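Side-chain contacts in proline dehydrogenase (Deinococcus radiodurans, PDB 4H6Q), which oxidises L-proline to delta-1-pyrroline-5-carboxylate with FAD as cofactor, passing the electrons to a quinone in the first step of proline breakdown to glutamate: residues A[176-181]-A[188-193]; A[219-224]-A[252-257]; A[241-244]-A[248-251]. All blocks are in the same frame, centred on the assembly; numbering follows the deposited sequence.

Contact 1 (A[176-181]-A[188-193]); sequences GDRASL and IRMVKG. With FAD (flavin-adenine dinucleotide), chain C.
With CG anti to the carbonyl carbon and the chain bent at chi2 (-51°), Met190 brings CE against the aliphatic stem of Arg178, 4.1 Å from Arg178 CD and crossing it at about a right angle. Ile188, two residues earlier on the same strand, stretches straight through chi2 (-176°), and its CD1 touches Leu181 CD1 at 3.9 Å. A branched apolar chain and a flexible thioether suit this buried seam. Arg178 lends it only methylenes, since its bent chain takes the guanidinium on to a salt bridge with Asp182 and a hydrogen bond to His220. The seam closes a beta-alpha-beta unit of the beta8-alpha8 barrel, in which strand 163-168, helix 174-180 and strand 188-191 follow one another. Arg189 and Val191, whose side chains leave the other side of the strand, and Lys192 beyond it, meet FAD. Val191 lays both methyls over one face of the isoalloxazine, CG1 at 3.3 Å from FAD N10 and CG2 at 3.3 Å from FAD N1. Arg189, assigned to the active site by similarity, sends NH2 to FAD N5 at 3.1 Å through a bent bond (137°), while Asp137, Ser98 and Gln257 fix the rotation of its guanidinium. A leucine in its place would probably leave flavin N5 without this donor and Asp137 without its salt-bridge mate. Further on, the extended Lys192 reaches FAD O1A with NZ at 2.8 Å, a long cation suited to the pyrophosphate; the same NZ also forms salt bridges with Asp210 and Asp233.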
loop_
_atom_site.group_PDB
_atom_site.type_symbol
_atom_site.label_atom_id
_atom_site.label_comp_id
_atom_site.label_asym_id
_atom_site.label_seq_id
_atom_site.Cartn_x
_atom_site.Cartn_y
_atom_site.Cartn_z
ATOM N N GLY A 176 9.986 17.245 -1.127
ATOM C CA GLY A 176 9.202 18.418 -1.467
ATOM C C GLY A 176 7.713 18.074 -1.569
ATOM O O GLY A 176 6.844 18.850 -1.101
ATOM N N ASP A 177 7.399 16.907 -2.137
ATOM C CA ASP A 177 6.000 16.478 -2.217
ATOM C C ASP A 177 5.414 16.326 -0.802
ATOM O O ASP A 177 4.286 16.751 -0.546
ATOM C CB ASP A 177 5.879 15.120 -2.907
ATOM C CG ASP A 177 6.147 15.185 -4.401
ATOM O OD1 ASP A 177 5.881 16.233 -5.042
ATOM O OD2 ASP A 177 6.581 14.156 -4.938
ATOM N N ARG A 178 6.195 15.757 0.123
ATOM C CA ARG A 178 5.687 15.523 1.454
ATOM C C ARG A 178 5.365 16.848 2.139
ATOM O O ARG A 178 4.297 17.026 2.733
ATOM C CB ARG A 178 6.702 14.736 2.283
ATOM C CG ARG A 178 6.072 14.162 3.582
ATOM C CD ARG A 178 7.115 14.108 4.781
ATOM N NE ARG A 178 7.447 15.509 5.117
ATOM C CZ ARG A 178 6.647 16.368 5.737
ATOM N NH1 ARG A 178 5.476 15.961 6.252
ATOM N NH2 ARG A 178 7.031 17.640 5.849
ATOM N N ALA A 179 6.288 17.788 2.021
ATOM C CA ALA A 179 6.045 19.106 2.591
ATOM C C ALA A 179 4.845 19.799 1.960
ATOM O O ALA A 179 4.091 20.484 2.674
ATOM C CB ALA A 179 7.316 19.988 2.436
ATOM N N SER A 180 4.635 19.605 0.649
ATOM C CA SER A 180 3.533 20.274 -0.045
ATOM C C SER A 180 2.176 19.787 0.431
ATOM O O SER A 180 1.162 20.472 0.271
ATOM C CB SER A 180 3.637 20.085 -1.568
ATOM O OG SER A 180 3.166 18.769 -1.945
ATOM N N LEU A 181 2.154 18.620 1.068
ATOM C CA LEU A 181 0.916 17.985 1.489
ATOM C C LEU A 181 0.558 18.275 2.950
ATOM O O LEU A 181 -0.519 17.845 3.417
ATOM C CB LEU A 181 0.975 16.459 1.260
ATOM C CG LEU A 181 1.016 16.046 -0.225
ATOM C CD1 LEU A 181 1.421 14.591 -0.311
ATOM C CD2 LEU A 181 -0.337 16.268 -0.891
ATOM N N ILE A 188 0.388 9.060 5.293
ATOM C CA ILE A 188 1.295 8.656 4.199
ATOM C C ILE A 188 2.138 7.466 4.605
ATOM O O ILE A 188 2.732 7.465 5.723
ATOM C CB ILE A 188 2.184 9.841 3.740
ATOM C CG1 ILE A 188 1.327 11.011 3.266
ATOM C CG2 ILE A 188 3.071 9.367 2.557
ATOM C CD1 ILE A 188 2.127 12.215 2.693
ATOM N N ARG A 189 2.199 6.466 3.718
ATOM C CA ARG A 189 3.105 5.325 3.816
ATOM C C ARG A 189 4.439 5.695 3.144
ATOM O O ARG A 189 4.431 6.109 1.982
ATOM C CB ARG A 189 2.467 4.146 3.085
ATOM C CG ARG A 189 3.352 2.857 3.128
ATOM C CD ARG A 189 2.966 1.856 2.018
ATOM N NE ARG A 189 1.594 1.411 2.220
ATOM C CZ ARG A 189 0.740 1.071 1.244
ATOM N NH1 ARG A 189 -0.528 0.792 1.586
ATOM N NH2 ARG A 189 1.176 0.951 -0.023
ATOM N N MET A 190 5.554 5.592 3.859
ATOM C CA MET A 190 6.879 5.796 3.277
ATOM C C MET A 190 7.440 4.456 2.859
ATOM O O MET A 190 7.428 3.504 3.666
ATOM C CB MET A 190 7.825 6.449 4.271
ATOM C CG MET A 190 7.252 7.762 4.879
ATOM S SD MET A 190 6.661 8.892 3.594
ATOM C CE MET A 190 6.037 10.195 4.662
ATOM N N VAL A 191 7.898 4.370 1.592
ATOM C CA VAL A 191 8.477 3.134 1.048
ATOM C C VAL A 191 9.780 3.531 0.370
ATOM O O VAL A 191 10.011 4.718 0.109
ATOM C CB VAL A 191 7.529 2.472 0.007
ATOM C CG1 VAL A 191 6.168 2.195 0.640
ATOM C CG2 VAL A 191 7.349 3.331 -1.248
ATOM N N LYS A 192 10.633 2.556 0.054
ATOM C CA LYS A 192 11.847 2.828 -0.746
ATOM C C LYS A 192 11.488 3.085 -2.213
ATOM O O LYS A 192 11.902 4.110 -2.772
ATOM C CB LYS A 192 12.883 1.703 -0.568
ATOM C CG LYS A 192 13.432 1.637 0.854
ATOM C CD LYS A 192 14.630 0.676 0.947
ATOM C CE LYS A 192 14.993 0.465 2.436
ATOM N NZ LYS A 192 16.348 -0.205 2.519
ATOM N N GLY A 193 10.764 2.182 -2.851
ATOM C CA GLY A 193 10.353 2.351 -4.239
ATOM C C GLY A 193 10.487 1.065 -5.030
ATOM O O GLY A 193 11.536 0.433 -4.978
HETATM P PA FAD C . 15.248 -3.657 0.984
HETATM O O1A FAD C . 16.447 -2.751 1.279
HETATM O O2A FAD C . 14.931 -3.946 -0.426
HETATM O O5B FAD C . 15.285 -4.993 1.668
HETATM C C5B FAD C . 15.516 -5.068 3.066
HETATM C C4B FAD C . 15.526 -6.488 3.591
HETATM O O4B FAD C . 14.188 -6.926 3.651
HETATM C C3B FAD C . 16.193 -7.471 2.698
HETATM O O3B FAD C . 17.605 -7.522 2.822
HETATM C C2B FAD C . 15.508 -8.721 3.098
HETATM O O2B FAD C . 15.932 -9.180 4.363
HETATM C C1B FAD C . 14.094 -8.249 3.210
HETATM N N9A FAD C . 13.353 -8.289 1.949
HETATM C C8A FAD C . 12.777 -7.206 1.287
HETATM N N7A FAD C . 12.164 -7.583 0.165
HETATM C C5A FAD C . 12.297 -8.966 0.085
HETATM C C6A FAD C . 11.890 -9.916 -0.833
HETATM N N6A FAD C . 11.130 -9.562 -1.989
HETATM N N1A FAD C . 12.215 -11.199 -0.606
HETATM C C2A FAD C . 12.918 -11.580 0.480
HETATM N N3A FAD C . 13.347 -10.702 1.401
HETATM C C4A FAD C . 13.034 -9.424 1.216
HETATM N N1 FAD C . 6.744 0.758 -3.280
HETATM C C2 FAD C . 6.118 1.525 -4.213
HETATM O O2 FAD C . 6.864 2.018 -5.173
HETATM N N3 FAD C . 4.780 1.806 -4.168
HETATM C C4 FAD C . 3.973 1.306 -3.152
HETATM O O4 FAD C . 2.653 1.577 -3.134
HETATM C C4X FAD C . 4.596 0.467 -2.125
HETATM N N5 FAD C . 3.852 -0.054 -1.098
HETATM C C5X FAD C . 4.515 -0.800 -0.149
HETATM C C6 FAD C . 3.785 -1.339 0.923
HETATM C C7 FAD C . 4.450 -2.085 1.929
HETATM C C7M FAD C . 3.658 -2.672 3.095
HETATM C C8 FAD C . 5.850 -2.274 1.830
HETATM C C8M FAD C . 6.596 -3.053 2.879
HETATM C C9 FAD C . 6.564 -1.760 0.736
HETATM C C9A FAD C . 5.913 -1.017 -0.229
HETATM N N10 FAD C . 6.665 -0.485 -1.295
HETATM C C10 FAD C . 6.009 0.249 -2.252
HETATM C "C1'" FAD C . 8.106 -0.650 -1.390
HETATM C "C2'" FAD C . 8.615 -1.725 -2.301
HETATM O "O2'" FAD C . 7.635 -2.756 -2.279
HETATM C "C3'" FAD C . 10.030 -1.852 -1.687
HETATM O "O3'" FAD C . 11.038 -1.153 -2.354
HETATM C "C4'" FAD C . 10.505 -3.204 -1.325
HETATM O "O4'" FAD C . 9.572 -3.680 -0.422
HETATM C "C5'" FAD C . 11.884 -3.080 -0.693
HETATM O "O5'" FAD C . 11.870 -3.731 0.539
HETATM P P FAD C . 12.452 -3.072 1.866
HETATM O O1P FAD C . 12.035 -1.616 2.233
HETATM O O2P FAD C . 12.292 -4.221 2.898
HETATM O O3P FAD C . 14.058 -3.040 1.705
#

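Contact 2 (A[219-224]-A[252-257]). With FAD (flavin-adenine dinucleotide), chain C.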
loop_
_atom_site.group_PDB
_atom_site.type_symbol
_atom_site.label_atom_id
_atom_site.label_comp_id
_atom_site.label_asym_id
_atom_site.label_seq_id
_atom_site.Cartn_x
_atom_site.Cartn_y
_atom_site.Cartn_z
ATOM N N GLN A 219 10.426 13.536 9.125
ATOM C CA GLN A 219 9.732 14.804 8.870
ATOM C C GLN A 219 8.216 14.638 9.011
ATOM O O GLN A 219 7.525 15.540 9.490
ATOM C CB GLN A 219 10.078 15.358 7.471
ATOM C CG GLN A 219 11.493 15.934 7.350
ATOM C CD GLN A 219 11.707 17.097 8.286
ATOM O OE1 GLN A 219 10.989 18.109 8.219
ATOM N NE2 GLN A 219 12.674 16.957 9.186
ATOM N N HIS A 220 7.694 13.493 8.572
ATOM C CA HIS A 220 6.264 13.263 8.679
ATOM C C HIS A 220 5.846 13.148 10.162
ATOM O O HIS A 220 4.824 13.730 10.577
ATOM C CB HIS A 220 5.798 12.020 7.897
ATOM C CG HIS A 220 4.433 12.196 7.302
ATOM N ND1 HIS A 220 4.126 13.283 6.489
ATOM C CD2 HIS A 220 3.315 11.424 7.354
ATOM C CE1 HIS A 220 2.869 13.148 6.065
ATOM N NE2 HIS A 220 2.368 12.027 6.564
ATOM N N LEU A 221 6.654 12.431 10.946
ATOM C CA LEU A 221 6.378 12.298 12.375
ATOM C C LEU A 221 6.492 13.637 13.098
ATOM O O LEU A 221 5.678 13.967 13.985
ATOM C CB LEU A 221 7.328 11.296 13.007
ATOM C CG LEU A 221 7.094 9.835 12.594
ATOM C CD1 LEU A 221 8.247 8.989 13.126
ATOM C CD2 LEU A 221 5.735 9.311 13.135
ATOM N N LYS A 222 7.490 14.445 12.746
ATOM C CA LYS A 222 7.652 15.730 13.430
ATOM C C LYS A 222 6.475 16.642 13.094
ATOM O O LYS A 222 6.100 17.519 13.915
ATOM C CB LYS A 222 8.977 16.416 13.028
ATOM C CG LYS A 222 10.220 15.814 13.673
ATOM C CD LYS A 222 11.480 16.547 13.159
ATOM C CE LYS A 222 12.727 15.748 13.450
ATOM N NZ LYS A 222 13.973 16.513 13.225
ATOM N N ALA A 223 5.926 16.470 11.883
ATOM C CA ALA A 223 4.784 17.270 11.438
ATOM C C ALA A 223 3.493 16.822 12.118
ATOM O O ALA A 223 2.451 17.470 11.977
ATOM C CB ALA A 223 4.645 17.204 9.892
ATOM N N GLY A 224 3.554 15.703 12.844
ATOM C CA GLY A 224 2.367 15.245 13.558
ATOM C C GLY A 224 1.388 14.477 12.682
ATOM O O GLY A 224 0.203 14.289 13.052
ATOM N N ASP A 252 0.743 4.806 19.319
ATOM C CA ASP A 252 -0.522 4.884 18.596
ATOM C C ASP A 252 -0.453 5.875 17.425
ATOM O O ASP A 252 -1.455 6.049 16.696
ATOM C CB ASP A 252 -1.605 5.387 19.555
ATOM C CG ASP A 252 -1.255 6.799 20.162
ATOM O OD1 ASP A 252 -0.108 7.014 20.699
ATOM O OD2 ASP A 252 -2.160 7.698 20.142
ATOM N N ALA A 253 0.695 6.538 17.239
ATOM C CA ALA A 253 0.784 7.638 16.260
ATOM C C ALA A 253 1.383 7.229 14.914
ATOM O O ALA A 253 1.554 8.084 14.028
ATOM C CB ALA A 253 1.606 8.774 16.866
ATOM N N PHE A 254 1.711 5.950 14.763
ATOM C CA PHE A 254 2.357 5.476 13.520
ATOM C C PHE A 254 2.280 3.985 13.553
ATOM O O PHE A 254 1.970 3.403 14.609
ATOM C CB PHE A 254 3.834 5.928 13.437
ATOM C CG PHE A 254 4.710 5.237 14.393
ATOM C CD1 PHE A 254 5.443 4.124 14.014
ATOM C CD2 PHE A 254 4.744 5.630 15.749
ATOM C CE1 PHE A 254 6.246 3.426 14.948
ATOM C CE2 PHE A 254 5.523 4.941 16.664
ATOM C CZ PHE A 254 6.275 3.874 16.282
ATOM N N GLU A 255 2.587 3.327 12.436
ATOM C CA GLU A 255 2.641 1.858 12.418
ATOM C C GLU A 255 3.736 1.434 11.467
ATOM O O GLU A 255 4.093 2.172 10.512
ATOM C CB GLU A 255 1.314 1.233 12.009
ATOM C CG GLU A 255 0.849 1.570 10.569
ATOM C CD GLU A 255 -0.610 1.331 10.379
ATOM O OE1 GLU A 255 -1.033 0.779 9.318
ATOM O OE2 GLU A 255 -1.412 1.728 11.289
ATOM N N PHE A 256 4.269 0.246 11.735
ATOM C CA PHE A 256 5.146 -0.437 10.771
ATOM C C PHE A 256 4.259 -1.213 9.817
ATOM O O PHE A 256 3.190 -1.717 10.194
ATOM C CB PHE A 256 6.098 -1.397 11.488
ATOM C CG PHE A 256 7.140 -0.693 12.303
ATOM C CD1 PHE A 256 8.176 0.011 11.684
ATOM C CD2 PHE A 256 7.011 -0.629 13.693
ATOM C CE1 PHE A 256 9.128 0.675 12.448
ATOM C CE2 PHE A 256 7.938 0.014 14.452
ATOM C CZ PHE A 256 9.007 0.699 13.842
ATOM N N GLN A 257 4.720 -1.329 8.560
ATOM C CA GLN A 257 4.017 -2.151 7.572
ATOM C C GLN A 257 4.983 -3.021 6.820
ATOM O O GLN A 257 6.126 -2.621 6.571
ATOM C CB GLN A 257 3.241 -1.295 6.553
ATOM C CG GLN A 257 2.095 -0.485 7.205
ATOM C CD GLN A 257 1.205 0.199 6.173
ATOM O OE1 GLN A 257 1.540 0.241 4.983
ATOM N NE2 GLN A 257 0.083 0.768 6.615
HETATM P PA FAD C . 15.248 -3.657 0.984
HETATM O O1A FAD C . 16.447 -2.751 1.279
HETATM O O2A FAD C . 14.931 -3.946 -0.426
HETATM O O5B FAD C . 15.285 -4.993 1.668
HETATM C C5B FAD C . 15.516 -5.068 3.066
HETATM C C4B FAD C . 15.526 -6.488 3.591
HETATM O O4B FAD C . 14.188 -6.926 3.651
HETATM C C3B FAD C . 16.193 -7.471 2.698
HETATM O O3B FAD C . 17.605 -7.522 2.822
HETATM C C2B FAD C . 15.508 -8.721 3.098
HETATM O O2B FAD C . 15.932 -9.180 4.363
HETATM C C1B FAD C . 14.094 -8.249 3.210
HETATM N N9A FAD C . 13.353 -8.289 1.949
HETATM C C8A FAD C . 12.777 -7.206 1.287
HETATM N N7A FAD C . 12.164 -7.583 0.165
HETATM C C5A FAD C . 12.297 -8.966 0.085
HETATM C C6A FAD C . 11.890 -9.916 -0.833
HETATM N N6A FAD C . 11.130 -9.562 -1.989
HETATM N N1A FAD C . 12.215 -11.199 -0.606
HETATM C C2A FAD C . 12.918 -11.580 0.480
HETATM N N3A FAD C . 13.347 -10.702 1.401
HETATM C C4A FAD C . 13.034 -9.424 1.216
HETATM N N1 FAD C . 6.744 0.758 -3.280
HETATM C C2 FAD C . 6.118 1.525 -4.213
HETATM O O2 FAD C . 6.864 2.018 -5.173
HETATM N N3 FAD C . 4.780 1.806 -4.168
HETATM C C4 FAD C . 3.973 1.306 -3.152
HETATM O O4 FAD C . 2.653 1.577 -3.134
HETATM C C4X FAD C . 4.596 0.467 -2.125
HETATM N N5 FAD C . 3.852 -0.054 -1.098
HETATM C C5X FAD C . 4.515 -0.800 -0.149
HETATM C C6 FAD C . 3.785 -1.339 0.923
HETATM C C7 FAD C . 4.450 -2.085 1.929
HETATM C C7M FAD C . 3.658 -2.672 3.095
HETATM C C8 FAD C . 5.850 -2.274 1.830
HETATM C C8M FAD C . 6.596 -3.053 2.879
HETATM C C9 FAD C . 6.564 -1.760 0.736
HETATM C C9A FAD C . 5.913 -1.017 -0.229
HETATM N N10 FAD C . 6.665 -0.485 -1.295
HETATM C C10 FAD C . 6.009 0.249 -2.252
HETATM C "C1'" FAD C . 8.106 -0.650 -1.390
HETATM C "C2'" FAD C . 8.615 -1.725 -2.301
HETATM O "O2'" FAD C . 7.635 -2.756 -2.279
HETATM C "C3'" FAD C . 10.030 -1.852 -1.687
HETATM O "O3'" FAD C . 11.038 -1.153 -2.354
HETATM C "C4'" FAD C . 10.505 -3.204 -1.325
HETATM O "O4'" FAD C . 9.572 -3.680 -0.422
HETATM C "C5'" FAD C . 11.884 -3.080 -0.693
HETATM O "O5'" FAD C . 11.870 -3.731 0.539
HETATM P P FAD C . 12.452 -3.072 1.866
HETATM O O1P FAD C . 12.035 -1.616 2.233
HETATM O O2P FAD C . 12.292 -4.221 2.898
HETATM O O3P FAD C . 14.058 -3.040 1.705
#
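The phenyl ring of Phe254 has Phe256 at its rim, with Phe256 CE2 in the ring plane at its edge, while Leu221 CD2 approaches obliquely from the helix, nearest at the root of the ring. There Leu221 CD2 comes to 3.9 Å from Phe254 CB, and the two side chains run obliquely to each other. With chi1 at 71°, Phe254 CG sits between the backbone N and the carbonyl carbon, sending the ring out across the strand direction and giving its CB to the leucine. A branched aliphatic suits the helix here, because Leu221 also touches Thr227 of the strand between and Phe243 of the next helix. The contact thus ties helix 206-222 to strand 254-259 on the outer wall of the barrel. Gly224 ends that helix in a Schellman motif, its N bonded to Leu221 O at 3.0 Å; at its backbone angles a beta carbon would be jammed against the preceding carbonyl O.

The strand's polar residues face the interior. Gln257 NE2 donates to Glu255 OE1 at 2.9 Å, nearly straight (166°); the oxygen lies in the amide plane of Gln257 and is met on its anti side, somewhat out of the carboxylate plane. Arg278 bonds the same oxygen, and Gln257 CB lies 3.7 Å from FAD C7M. Chemically, the helix-strand junction rests on nondirectional apolar contact, whereas Gln257 turns its polar end to the flavin side, where it probably steadies Arg189.

Contact 3 (A[241-244]-A[248-251]); sequences KRFV and GIGK
A Schellman motif ends helix 234-246 here, and Val244 and Ile249 make the apolar contact that accompanies it, between the residue after Gly248 and the last turn of the helix. Ile249 N reaches back to Val244 O at 3.0 Å, with a fairly straight N-H...O angle of 159°, in the six-to-one bond that defines the motif. Gly248 N is also near that oxygen, 3.1 Å from Val244 O, but its angle is poor and it bonds instead to the carbonyl of the residue after Val244. Gly248 stands at the C-prime position with a phi of +63°, a conformation that a residue without a beta carbon adopts most easily and that turns the chain back upon the helix end.

The reversal lays Ile249 beside the last turn. Val244 CG1 packs at 4.0 Å from Ile249 CB, the two side chains crossing at about a right angle, and the same methyl lies 3.3 Å from Ile249 O. Both residues branch at CB, which puts methyls close to the main chain, where the two segments meet. Farther out, an extended chi2 (170°) brings Ile249 CD1 to 4.0 Å from Phe243 CE2. The isoleucine therefore spans two helix residues, with its stem on the valine and its tip at the phenylalanine.

Phe243 stacks with the rings of His247 and Phe218, the latter from helix 206-222, and Leu221 of that helix touches both Phe243 and Ile249. On another side Val244 packs on Phe254 of strand 254-259, and Lys241 makes a salt bridge to Glu273, beyond helix 264-272. The helix end is thereby wedged between its two neighbouring helices on the outside of the barrel, just before the loop enters strand 254-259.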
loop_
_atom_site.group_PDB
_atom_site.type_symbol
_atom_site.label_atom_id
_atom_site.label_comp_id
_atom_site.label_asym_id
_atom_site.label_seq_id
_atom_site.Cartn_x
_atom_site.Cartn_y
_atom_site.Cartn_z
ATOM N N LYS A 241 12.464 3.160 15.769
ATOM C CA LYS A 241 12.153 2.928 17.179
ATOM C C LYS A 241 12.905 3.933 18.037
ATOM O O LYS A 241 12.350 4.516 19.002
ATOM C CB LYS A 241 12.535 1.516 17.648
ATOM C CG LYS A 241 11.808 0.381 16.973
ATOM C CD LYS A 241 12.114 -0.909 17.697
ATOM C CE LYS A 241 11.634 -2.064 16.907
ATOM N NZ LYS A 241 11.898 -3.407 17.509
ATOM N N ARG A 242 14.174 4.151 17.718
ATOM C CA ARG A 242 14.997 5.086 18.454
ATOM C C ARG A 242 14.452 6.518 18.333
ATOM O O ARG A 242 14.326 7.230 19.340
ATOM C CB ARG A 242 16.382 5.008 17.822
ATOM C CG ARG A 242 17.439 5.920 18.421
ATOM C CD ARG A 242 17.391 7.380 17.947
ATOM N NE ARG A 242 17.456 7.508 16.479
ATOM C CZ ARG A 242 17.300 8.655 15.828
ATOM N NH1 ARG A 242 17.050 9.759 16.518
ATOM N NH2 ARG A 242 17.334 8.697 14.500
ATOM N N PHE A 243 14.109 6.937 17.119
ATOM C CA PHE A 243 13.599 8.289 16.871
ATOM C C PHE A 243 12.311 8.530 17.645
ATOM O O PHE A 243 12.157 9.575 18.313
ATOM C CB PHE A 243 13.362 8.460 15.384
ATOM C CG PHE A 243 12.855 9.832 15.001
ATOM C CD1 PHE A 243 13.742 10.837 14.621
ATOM C CD2 PHE A 243 11.476 10.106 15.029
ATOM C CE1 PHE A 243 13.296 12.106 14.261
ATOM C CE2 PHE A 243 11.008 11.380 14.646
ATOM C CZ PHE A 243 11.935 12.386 14.261
ATOM N N VAL A 244 11.406 7.566 17.596
ATOM C CA VAL A 244 10.128 7.713 18.306
ATOM C C VAL A 244 10.340 7.849 19.809
ATOM O O VAL A 244 9.704 8.699 20.468
ATOM C CB VAL A 244 9.226 6.495 17.947
ATOM C CG1 VAL A 244 8.098 6.266 18.894
ATOM C CG2 VAL A 244 8.712 6.663 16.483
ATOM N N GLY A 248 9.475 11.365 22.083
ATOM C CA GLY A 248 8.255 11.213 22.884
ATOM C C GLY A 248 7.003 10.932 22.074
ATOM O O GLY A 248 5.884 11.292 22.476
ATOM N N ILE A 249 7.154 10.267 20.925
ATOM C CA ILE A 249 6.025 9.990 20.053
ATOM C C ILE A 249 5.284 8.734 20.507
ATOM O O ILE A 249 5.901 7.709 20.806
ATOM C CB ILE A 249 6.525 9.909 18.612
ATOM C CG1 ILE A 249 6.963 11.316 18.169
ATOM C CG2 ILE A 249 5.438 9.348 17.652
ATOM C CD1 ILE A 249 7.696 11.331 16.867
ATOM N N GLY A 250 3.965 8.799 20.611
ATOM C CA GLY A 250 3.239 7.635 21.093
ATOM C C GLY A 250 3.207 6.485 20.091
ATOM O O GLY A 250 3.254 6.696 18.851
ATOM N N LYS A 251 3.121 5.252 20.606
ATOM C CA LYS A 251 3.043 4.067 19.764
ATOM C C LYS A 251 1.685 3.874 19.096
ATOM O O LYS A 251 1.519 2.942 18.314
ATOM C CB LYS A 251 3.480 2.825 20.549
ATOM C CG LYS A 251 4.989 2.903 20.900
ATOM C CD LYS A 251 5.450 1.680 21.740
ATOM C CE LYS A 251 6.877 1.817 22.095
ATOM N NZ LYS A 251 7.098 1.639 23.521
#

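Contacts 1 and 2, with centres 12 Å apart, are joined by two probable hydrogen bonds, Arg189 NE to Gln257 OE1 near the flavin and Arg178 NH1 to His220 ND1 on the outer wall, each 3.0 Å long, and by packing of Arg178 on Gln219 and Ile188 on His220. Of the two, contact 1 makes the hydrogen bonds to FAD and contact 2 adds a van der Waals touch; the Met190 side chain is about 13 Å from the bound tetrahydrofuran-2-carboxylic acid. Contact 3 is nested within the chain loop closed by contact 2, 9 Å from it between centres, with Phe254 CE2 3.6 Å from Val244 CG2. Its nearest atoms to contact 1 are about 11 Å away, so contact 2 bridges them.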